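Local coordinates for protein acetyltransferase (Agrobacterium tumefaciens, PDB 2DXQ) that probably transfers an acetyl group from acetyl-coenzyme A to an acceptor substrate, as a member of the GNAT acetyltransferase family, at residues Val63-Val71 with Tyr81-Leu90; Ala11-Leu20 with Thr35-Leu46. All blocks are in the same frame, centred on the assembly; numbering follows the deposited sequence.

Contact 1. Residues Val63-Val71 with Tyr81-Leu90; sequences VATATLLIV and YAFIENVVTL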
loop_
_atom_site.group_PDB
_atom_site.type_symbol
_atom_site.label_atom_id
_atom_site.label_comp_id
_atom_site.label_asym_id
_atom_site.label_seq_id
_atom_site.Cartn_x
_atom_site.Cartn_y
_atom_site.Cartn_z
ATOM N N VAL A 63 0.549 -23.163 -1.447
ATOM C CA VAL A 63 -0.768 -23.369 -0.843
ATOM C C VAL A 63 -1.297 -22.124 -0.128
ATOM O O VAL A 63 -2.453 -22.090 0.282
ATOM C CB VAL A 63 -0.782 -24.573 0.131
ATOM C CG1 VAL A 63 -0.658 -25.890 -0.638
ATOM C CG2 VAL A 63 0.349 -24.464 1.158
ATOM N N ALA A 64 -0.430 -21.131 0.061
ATOM C CA ALA A 64 -0.864 -19.807 0.547
ATOM C C ALA A 64 0.103 -18.766 0.046
ATOM O O ALA A 64 1.253 -19.081 -0.277
ATOM C CB ALA A 64 -0.937 -19.751 2.072
ATOM N N THR A 65 -0.351 -17.523 0.009
ATOM C CA THR A 65 0.522 -16.431 -0.417
ATOM C C THR A 65 0.084 -15.127 0.233
ATOM O O THR A 65 -1.072 -14.980 0.649
ATOM C CB THR A 65 0.544 -16.288 -1.970
ATOM O OG1 THR A 65 1.496 -15.283 -2.362
ATOM C CG2 THR A 65 -0.805 -15.902 -2.501
ATOM N N ALA A 66 1.044 -14.216 0.365
ATOM C CA ALA A 66 0.790 -12.825 0.763
ATOM C C ALA A 66 1.891 -11.994 0.129
ATOM O O ALA A 66 3.047 -12.443 0.056
ATOM C CB ALA A 66 0.843 -12.691 2.273
ATOM N N THR A 67 1.547 -10.776 -0.286
ATOM C CA THR A 67 2.532 -9.884 -0.886
ATOM C C THR A 67 2.828 -8.745 0.082
ATOM O O THR A 67 1.909 -8.098 0.595
ATOM C CB THR A 67 2.013 -9.320 -2.219
ATOM O OG1 THR A 67 1.731 -10.406 -3.122
ATOM C CG2 THR A 67 3.031 -8.323 -2.841
ATOM N N LEU A 68 4.115 -8.512 0.319
ATOM C CA LEU A 68 4.562 -7.446 1.196
ATOM C C LEU A 68 5.057 -6.285 0.354
ATOM O O LEU A 68 5.838 -6.482 -0.577
ATOM C CB LEU A 68 5.699 -7.941 2.091
ATOM C CG LEU A 68 6.343 -6.924 3.028
ATOM C CD1 LEU A 68 5.331 -6.374 4.056
ATOM C CD2 LEU A 68 7.530 -7.616 3.721
ATOM N N LEU A 69 4.614 -5.080 0.705
ATOM C CA LEU A 69 5.055 -3.863 0.016
ATOM C C LEU A 69 5.691 -2.956 1.061
ATOM O O LEU A 69 5.008 -2.434 1.937
ATOM C CB LEU A 69 3.866 -3.149 -0.642
ATOM C CG LEU A 69 2.890 -4.008 -1.459
ATOM C CD1 LEU A 69 1.646 -3.205 -1.817
ATOM C CD2 LEU A 69 3.584 -4.530 -2.722
ATOM N N ILE A 70 7.001 -2.783 0.980
ATOM C CA ILE A 70 7.717 -1.906 1.915
ATOM C C ILE A 70 7.986 -0.594 1.195
ATOM O O ILE A 70 8.478 -0.596 0.061
ATOM C CB ILE A 70 9.052 -2.525 2.401
ATOM C CG1 ILE A 70 8.784 -3.806 3.207
ATOM C CG2 ILE A 70 9.824 -1.509 3.266
ATOM C CD1 ILE A 70 10.064 -4.652 3.503
ATOM N N VAL A 71 7.662 0.510 1.863
ATOM C CA VAL A 71 7.612 1.831 1.211
ATOM C C VAL A 71 8.542 2.812 1.932
ATOM O O VAL A 71 8.430 2.977 3.142
ATOM C CB VAL A 71 6.170 2.406 1.248
ATOM C CG1 VAL A 71 6.072 3.670 0.365
ATOM C CG2 VAL A 71 5.125 1.360 0.801
ATOM N N TYR A 81 7.078 2.235 5.940
ATOM C CA TYR A 81 5.882 1.537 6.390
ATOM C C TYR A 81 5.565 0.483 5.345
ATOM O O TYR A 81 6.141 0.475 4.245
ATOM C CB TYR A 81 4.692 2.494 6.606
ATOM C CG TYR A 81 4.397 3.332 5.393
ATOM C CD1 TYR A 81 4.952 4.606 5.261
ATOM C CD2 TYR A 81 3.565 2.860 4.383
ATOM C CE1 TYR A 81 4.707 5.380 4.133
ATOM C CE2 TYR A 81 3.317 3.619 3.240
ATOM C CZ TYR A 81 3.891 4.881 3.127
ATOM O OH TYR A 81 3.626 5.643 2.017
ATOM N N ALA A 82 4.630 -0.403 5.659
ATOM C CA ALA A 82 4.359 -1.496 4.741
ATOM C C ALA A 82 2.878 -1.762 4.609
ATOM O O ALA A 82 2.107 -1.465 5.526
ATOM C CB ALA A 82 5.067 -2.762 5.213
ATOM N N PHE A 83 2.498 -2.325 3.463
ATOM C CA PHE A 83 1.169 -2.909 3.275
ATOM C C PHE A 83 1.321 -4.393 3.000
ATOM O O PHE A 83 2.343 -4.842 2.442
ATOM C CB PHE A 83 0.490 -2.321 2.048
ATOM C CG PHE A 83 0.180 -0.859 2.157
ATOM C CD1 PHE A 83 -1.000 -0.436 2.744
ATOM C CD2 PHE A 83 1.062 0.082 1.649
ATOM C CE1 PHE A 83 -1.297 0.925 2.841
ATOM C CE2 PHE A 83 0.770 1.447 1.723
ATOM C CZ PHE A 83 -0.413 1.865 2.320
ATOM N N ILE A 84 0.283 -5.144 3.334
ATOM C CA ILE A 84 0.196 -6.545 2.901
ATOM C C ILE A 84 -1.026 -6.723 2.012
ATOM O O ILE A 84 -2.124 -6.257 2.357
ATOM C CB ILE A 84 0.194 -7.518 4.103
ATOM C CG1 ILE A 84 1.583 -7.506 4.765
ATOM C CG2 ILE A 84 -0.159 -8.950 3.654
ATOM C CD1 ILE A 84 1.657 -8.336 6.039
ATOM N N GLU A 85 -0.826 -7.363 0.862
ATOM C CA GLU A 85 -1.882 -7.488 -0.137
ATOM C C GLU A 85 -1.990 -8.895 -0.703
ATOM O O GLU A 85 -1.096 -9.718 -0.531
ATOM C CB GLU A 85 -1.636 -6.504 -1.290
ATOM C CG GLU A 85 -2.355 -5.149 -1.097
ATOM C CD GLU A 85 -3.865 -5.300 -1.120
ATOM O OE1 GLU A 85 -4.353 -6.386 -1.518
ATOM O OE2 GLU A 85 -4.573 -4.350 -0.717
ATOM N N ASN A 86 -3.112 -9.147 -1.369
ATOM C CA ASN A 86 -3.383 -10.399 -2.072
ATOM C C ASN A 86 -3.071 -11.648 -1.262
ATOM O O ASN A 86 -2.320 -12.539 -1.687
ATOM C CB ASN A 86 -2.740 -10.417 -3.447
ATOM C CG ASN A 86 -3.349 -9.376 -4.366
ATOM O OD1 ASN A 86 -4.560 -9.117 -4.311
ATOM N ND2 ASN A 86 -2.522 -8.764 -5.191
ATOM N N VAL A 87 -3.680 -11.696 -0.087
ATOM C CA VAL A 87 -3.533 -12.859 0.775
ATOM C C VAL A 87 -4.544 -13.922 0.350
ATOM O O VAL A 87 -5.746 -13.643 0.260
ATOM C CB VAL A 87 -3.795 -12.458 2.236
ATOM C CG1 VAL A 87 -3.781 -13.671 3.125
ATOM C CG2 VAL A 87 -2.749 -11.442 2.690
ATOM N N VAL A 88 -4.064 -15.141 0.102
ATOM C CA VAL A 88 -4.979 -16.219 -0.234
ATOM C C VAL A 88 -4.562 -17.538 0.354
ATOM O O VAL A 88 -3.376 -17.841 0.455
ATOM C CB VAL A 88 -5.317 -16.310 -1.770
ATOM C CG1 VAL A 88 -4.157 -16.004 -2.649
ATOM C CG2 VAL A 88 -5.996 -17.625 -2.163
ATOM N N THR A 89 -5.585 -18.281 0.766
ATOM C CA THR A 89 -5.471 -19.626 1.249
ATOM C C THR A 89 -6.532 -20.458 0.529
ATOM O O THR A 89 -7.362 -19.943 -0.214
ATOM C CB THR A 89 -5.767 -19.698 2.771
ATOM O OG1 THR A 89 -7.097 -19.208 3.051
ATOM C CG2 THR A 89 -4.780 -18.876 3.547
ATOM N N LEU A 90 -6.541 -21.745 0.812
ATOM C CA LEU A 90 -7.411 -22.653 0.092
ATOM C C LEU A 90 -8.546 -23.171 0.954
ATOM O O LEU A 90 -8.304 -23.479 2.140
ATOM C CB LEU A 90 -6.574 -23.811 -0.403
ATOM C CG LEU A 90 -5.448 -23.426 -1.374
ATOM C CD1 LEU A 90 -4.620 -24.650 -1.738
ATOM C CD2 LEU A 90 -5.994 -22.767 -2.627
HETATM O O HOH W 1 -4.280 -22.493 2.529
HETATM O O HOH W 2 0.324 -12.725 -2.845
HETATM O O HOH W 3 0.188 -9.232 -5.120
#
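Val71 lies against a face of the Tyr81 ring at one end of an antiparallel strand pair in the centre of the GNAT fold. With CG of Tyr81 set between its own backbone N and carbonyl carbon (chi1 54°), the ring folds back over the partner strand, and Val71 CB stands 4.0 Å from its centroid in a CH-pi contact. On the same side of the sheet, Phe83 offers its ring edge to Val71 CG2 and also stacks on Phe83 of the second subunit. The other side shows how bumps fill hollows: Leu68 CD1 bridges Ala82 CB, at 3.8 Å, and Ile84 CG1, while the small Ala66 CB nests between methyls of Ile84 and Val87. Paired N-H...O=C bonds hold the register up to Thr67 and Glu85. There a beta bulge, a hallmark of this family's fourth strand, intervenes before Thr65 meets Val88; in GNAT enzymes it lies where acetyl-coenzyme A binds, as it probably does here. Asn86, in a left-handed helical conformation (phi 47°), is the extra residue; its N bonds Glu85 OE1, and its ND2 reaches Asn73 of the second subunit. Thr65 CG2 and Val88 CG1 press together at 3.4 Å, tight for carbon atoms. Thr65 OG1 bonds Phe54 O on strand 51-58 and accepts from a water that also bonds Thr67 OG1 and donates to Asn86 O, 2.9 Å away.

Contact 2. Residues Ala11-Leu20 with Thr35-Leu46; sequences AGPGDLPGLL and TQEAGAVFAAML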
loop_
_atom_site.group_PDB
_atom_site.type_symbol
_atom_site.label_atom_id
_atom_site.label_comp_id
_atom_site.label_asym_id
_atom_site.label_seq_id
_atom_site.Cartn_x
_atom_site.Cartn_y
_atom_site.Cartn_z
ATOM N N ALA A 11 8.655 -15.943 -3.468
ATOM C CA ALA A 11 8.408 -16.474 -4.802
ATOM C C ALA A 11 9.519 -16.049 -5.749
ATOM O O ALA A 11 10.186 -15.027 -5.532
ATOM C CB ALA A 11 7.055 -15.994 -5.333
ATOM N N GLY A 12 9.701 -16.836 -6.802
ATOM C CA GLY A 12 10.685 -16.543 -7.844
ATOM C C GLY A 12 10.173 -17.045 -9.179
ATOM O O GLY A 12 9.013 -17.440 -9.282
ATOM N N PRO A 13 11.047 -17.059 -10.207
ATOM C CA PRO A 13 10.689 -17.362 -11.600
ATOM C C PRO A 13 9.651 -18.489 -11.768
ATOM O O PRO A 13 8.519 -18.244 -12.221
ATOM C CB PRO A 13 12.038 -17.766 -12.211
ATOM C CG PRO A 13 13.020 -16.902 -11.494
ATOM C CD PRO A 13 12.494 -16.788 -10.066
ATOM N N GLY A 14 10.021 -19.700 -11.377
ATOM C CA GLY A 14 9.184 -20.880 -11.588
ATOM C C GLY A 14 7.862 -20.929 -10.840
ATOM O O GLY A 14 7.070 -21.854 -11.033
ATOM N N ASP A 15 7.606 -19.934 -9.996
ATOM C CA ASP A 15 6.421 -19.954 -9.136
ATOM C C ASP A 15 5.166 -19.397 -9.789
ATOM O O ASP A 15 4.082 -19.473 -9.224
ATOM C CB ASP A 15 6.706 -19.215 -7.829
ATOM C CG ASP A 15 7.680 -19.971 -6.947
ATOM O OD1 ASP A 15 7.545 -21.208 -6.851
ATOM O OD2 ASP A 15 8.583 -19.346 -6.373
ATOM N N LEU A 16 5.311 -18.837 -10.984
ATOM C CA LEU A 16 4.195 -18.142 -11.603
ATOM C C LEU A 16 2.940 -18.990 -11.814
ATOM O O LEU A 16 1.847 -18.535 -11.449
ATOM C CB LEU A 16 4.646 -17.397 -12.883
ATOM C CG LEU A 16 3.608 -16.486 -13.543
ATOM C CD1 LEU A 16 2.960 -15.519 -12.537
ATOM C CD2 LEU A 16 4.275 -15.716 -14.711
ATOM N N PRO A 17 3.058 -20.215 -12.406
ATOM C CA PRO A 17 1.848 -21.039 -12.549
ATOM C C PRO A 17 1.099 -21.258 -11.225
ATOM O O PRO A 17 -0.128 -21.100 -11.168
ATOM C CB PRO A 17 2.395 -22.370 -13.103
ATOM C CG PRO A 17 3.612 -21.982 -13.839
ATOM C CD PRO A 17 4.236 -20.881 -13.003
ATOM N N GLY A 18 1.845 -21.597 -10.170
ATOM C CA GLY A 18 1.258 -21.843 -8.846
ATOM C C GLY A 18 0.597 -20.623 -8.228
ATOM O O GLY A 18 -0.480 -20.724 -7.641
ATOM N N LEU A 19 1.232 -19.463 -8.387
ATOM C CA LEU A 19 0.670 -18.189 -7.932
ATOM C C LEU A 19 -0.606 -17.849 -8.674
ATOM O O LEU A 19 -1.583 -17.408 -8.076
ATOM C CB LEU A 19 1.677 -17.064 -8.141
ATOM C CG LEU A 19 2.756 -16.939 -7.077
ATOM C CD1 LEU A 19 3.802 -15.925 -7.545
ATOM C CD2 LEU A 19 2.125 -16.534 -5.748
ATOM N N LEU A 20 -0.613 -18.067 -9.982
ATOM C CA LEU A 20 -1.832 -17.789 -10.749
ATOM C C LEU A 20 -3.003 -18.661 -10.274
ATOM O O LEU A 20 -4.140 -18.192 -10.172
ATOM C CB LEU A 20 -1.576 -17.934 -12.260
ATOM C CG LEU A 20 -0.650 -16.883 -12.902
ATOM C CD1 LEU A 20 -0.331 -17.271 -14.345
ATOM C CD2 LEU A 20 -1.337 -15.496 -12.881
ATOM N N THR A 35 0.574 -18.230 -17.899
ATOM C CA THR A 35 1.913 -17.889 -17.476
ATOM C C THR A 35 2.537 -16.890 -18.470
ATOM O O THR A 35 3.232 -15.942 -18.077
ATOM C CB THR A 35 2.751 -19.182 -17.318
ATOM O OG1 THR A 35 2.119 -20.013 -16.331
ATOM C CG2 THR A 35 4.135 -18.875 -16.861
ATOM N N GLN A 36 2.247 -17.076 -19.758
ATOM C CA GLN A 36 2.778 -16.170 -20.781
ATOM C C GLN A 36 2.212 -14.754 -20.645
ATOM O O GLN A 36 2.974 -13.784 -20.677
ATOM C CB GLN A 36 2.517 -16.716 -22.196
ATOM C CG GLN A 36 3.379 -17.929 -22.549
ATOM C CD GLN A 36 2.957 -19.182 -21.801
ATOM O OE1 GLN A 36 1.777 -19.367 -21.514
ATOM N NE2 GLN A 36 3.930 -20.049 -21.477
ATOM N N GLU A 37 0.894 -14.654 -20.492
ATOM C CA GLU A 37 0.205 -13.355 -20.320
ATOM C C GLU A 37 0.674 -12.627 -19.070
ATOM O O GLU A 37 0.720 -11.388 -19.034
ATOM C CB GLU A 37 -1.311 -13.554 -20.236
ATOM C CG GLU A 37 -1.960 -13.864 -21.594
ATOM C CD GLU A 37 -3.403 -14.299 -21.488
ATOM O OE1 GLU A 37 -3.812 -14.833 -20.424
ATOM O OE2 GLU A 37 -4.137 -14.143 -22.495
ATOM N N ALA A 38 1.022 -13.401 -18.039
ATOM C CA ALA A 38 1.368 -12.836 -16.747
ATOM C C ALA A 38 2.854 -12.555 -16.577
ATOM O O ALA A 38 3.252 -11.935 -15.600
ATOM C CB ALA A 38 0.838 -13.757 -15.600
ATOM N N GLY A 39 3.674 -12.980 -17.540
ATOM C CA GLY A 39 5.134 -12.966 -17.384
ATOM C C GLY A 39 5.757 -11.591 -17.195
ATOM O O GLY A 39 6.640 -11.409 -16.345
ATOM N N ALA A 40 5.294 -10.627 -17.990
ATOM C CA ALA A 40 5.840 -9.273 -17.967
ATOM C C ALA A 40 5.583 -8.588 -16.614
ATOM O O ALA A 40 6.501 -8.020 -16.017
ATOM C CB ALA A 40 5.246 -8.462 -19.111
ATOM N N VAL A 41 4.341 -8.641 -16.141
ATOM C CA VAL A 41 4.017 -8.068 -14.823
ATOM C C VAL A 41 4.726 -8.819 -13.691
ATOM O O VAL A 41 5.262 -8.192 -12.771
ATOM C CB VAL A 41 2.487 -7.964 -14.578
ATOM C CG1 VAL A 41 2.215 -7.510 -13.152
ATOM C CG2 VAL A 41 1.893 -6.952 -15.527
ATOM N N PHE A 42 4.772 -10.154 -13.765
ATOM C CA PHE A 42 5.489 -10.923 -12.740
ATOM C C PHE A 42 6.962 -10.488 -12.642
ATOM O O PHE A 42 7.504 -10.294 -11.542
ATOM C CB PHE A 42 5.361 -12.440 -12.989
ATOM C CG PHE A 42 5.917 -13.293 -11.876
ATOM C CD1 PHE A 42 5.478 -13.120 -10.566
ATOM C CD2 PHE A 42 6.867 -14.276 -12.142
ATOM C CE1 PHE A 42 5.989 -13.914 -9.532
ATOM C CE2 PHE A 42 7.385 -15.081 -11.100
ATOM C CZ PHE A 42 6.933 -14.886 -9.805
ATOM N N ALA A 43 7.607 -10.316 -13.793
ATOM C CA ALA A 43 8.998 -9.858 -13.830
ATOM C C ALA A 43 9.159 -8.474 -13.203
ATOM O O ALA A 43 10.120 -8.238 -12.459
ATOM C CB ALA A 43 9.536 -9.860 -15.265
ATOM N N ALA A 44 8.217 -7.572 -13.496
ATOM C CA ALA A 44 8.199 -6.232 -12.901
ATOM C C ALA A 44 8.047 -6.310 -11.386
ATOM O O ALA A 44 8.643 -5.515 -10.659
ATOM C CB ALA A 44 7.082 -5.394 -13.487
HETATM N N MSE A 45 7.230 -7.258 -10.920
HETATM C CA MSE A 45 7.036 -7.468 -9.486
HETATM C C MSE A 45 8.316 -7.949 -8.815
HETATM O O MSE A 45 8.703 -7.455 -7.745
HETATM C CB MSE A 45 5.893 -8.459 -9.238
HETATM C CG MSE A 45 4.527 -7.887 -9.602
HETATM SE SE MSE A 45 3.079 -9.116 -9.262
HETATM C CE MSE A 45 2.896 -8.772 -7.348
ATOM N N LEU A 46 8.977 -8.905 -9.463
ATOM C CA LEU A 46 10.217 -9.467 -8.942
ATOM C C LEU A 46 11.315 -8.396 -8.884
ATOM O O LEU A 46 12.169 -8.415 -7.989
ATOM C CB LEU A 46 10.629 -10.688 -9.782
ATOM C CG LEU A 46 9.734 -11.936 -9.645
ATOM C CD1 LEU A 46 10.283 -13.061 -10.515
ATOM C CD2 LEU A 46 9.572 -12.438 -8.216
#
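Phe42 spreads its ring against Leu16, whose CD1 lies over one face, 4.1 Å from the centroid, in a CH-pi contact that joins the first two helices of the GNAT fold. The short segments 16-20 and 35-46 cross almost perpendicularly, at 100°, with axes 10.1 Å apart, so the contact depends on a few well-shaped projections. Leu16 is one, a knob in the hole formed by Thr35, Ala38, Gly39 and Phe42. Its CG, anti to the backbone N (chi1 -173°), carries the two methyls into different parts of that hole: CD1 to the ring, CD2 to the backbone of the partner helix, 3.5 Å from Thr35 O. Leu46, a turn beyond Phe42, lays its CG over the opposite ring face. Leu19 CD1 comes obliquely to Phe42 CE1, at 3.6 Å, and Leu20 CD2 rests on the methyl of Ala38. In the turn from Gly12 to Asp15, Asp15 OD2 accepts a bond from Gly12 N and a salt bridge from Arg9, while Asp15 N holds Gly12 O. Thus steadied, that carbonyl oxygen meets the edge of the aromatic ring in its plane, 3.3 Å from Phe42 CZ.

In the fold
The two contacts illustrate how a central sheet and its covering helices share one core. The centres of contact 1 and contact 2 lie about 15 Å apart. They nevertheless touch directly where Thr65 OG1 of contact 1 packs against Leu19 CD2 of contact 2 at 3.7 Å. Ile53, on the neighbouring strand 51-58, serves both, touching Thr65 and Thr67 as well as Leu19 and Phe42. The second subunit also borders both: at contact 2 its Asn73 packs on Val41, and its Leu74 reaches Leu16 and Ala38. A phosphate ion about 3 Å from the Thr89 side chain, near the C-terminal part of segment 81-90 and probably from the crystallisation liquor, may mark the neighbourhood of the coenzyme A pyrophosphate site.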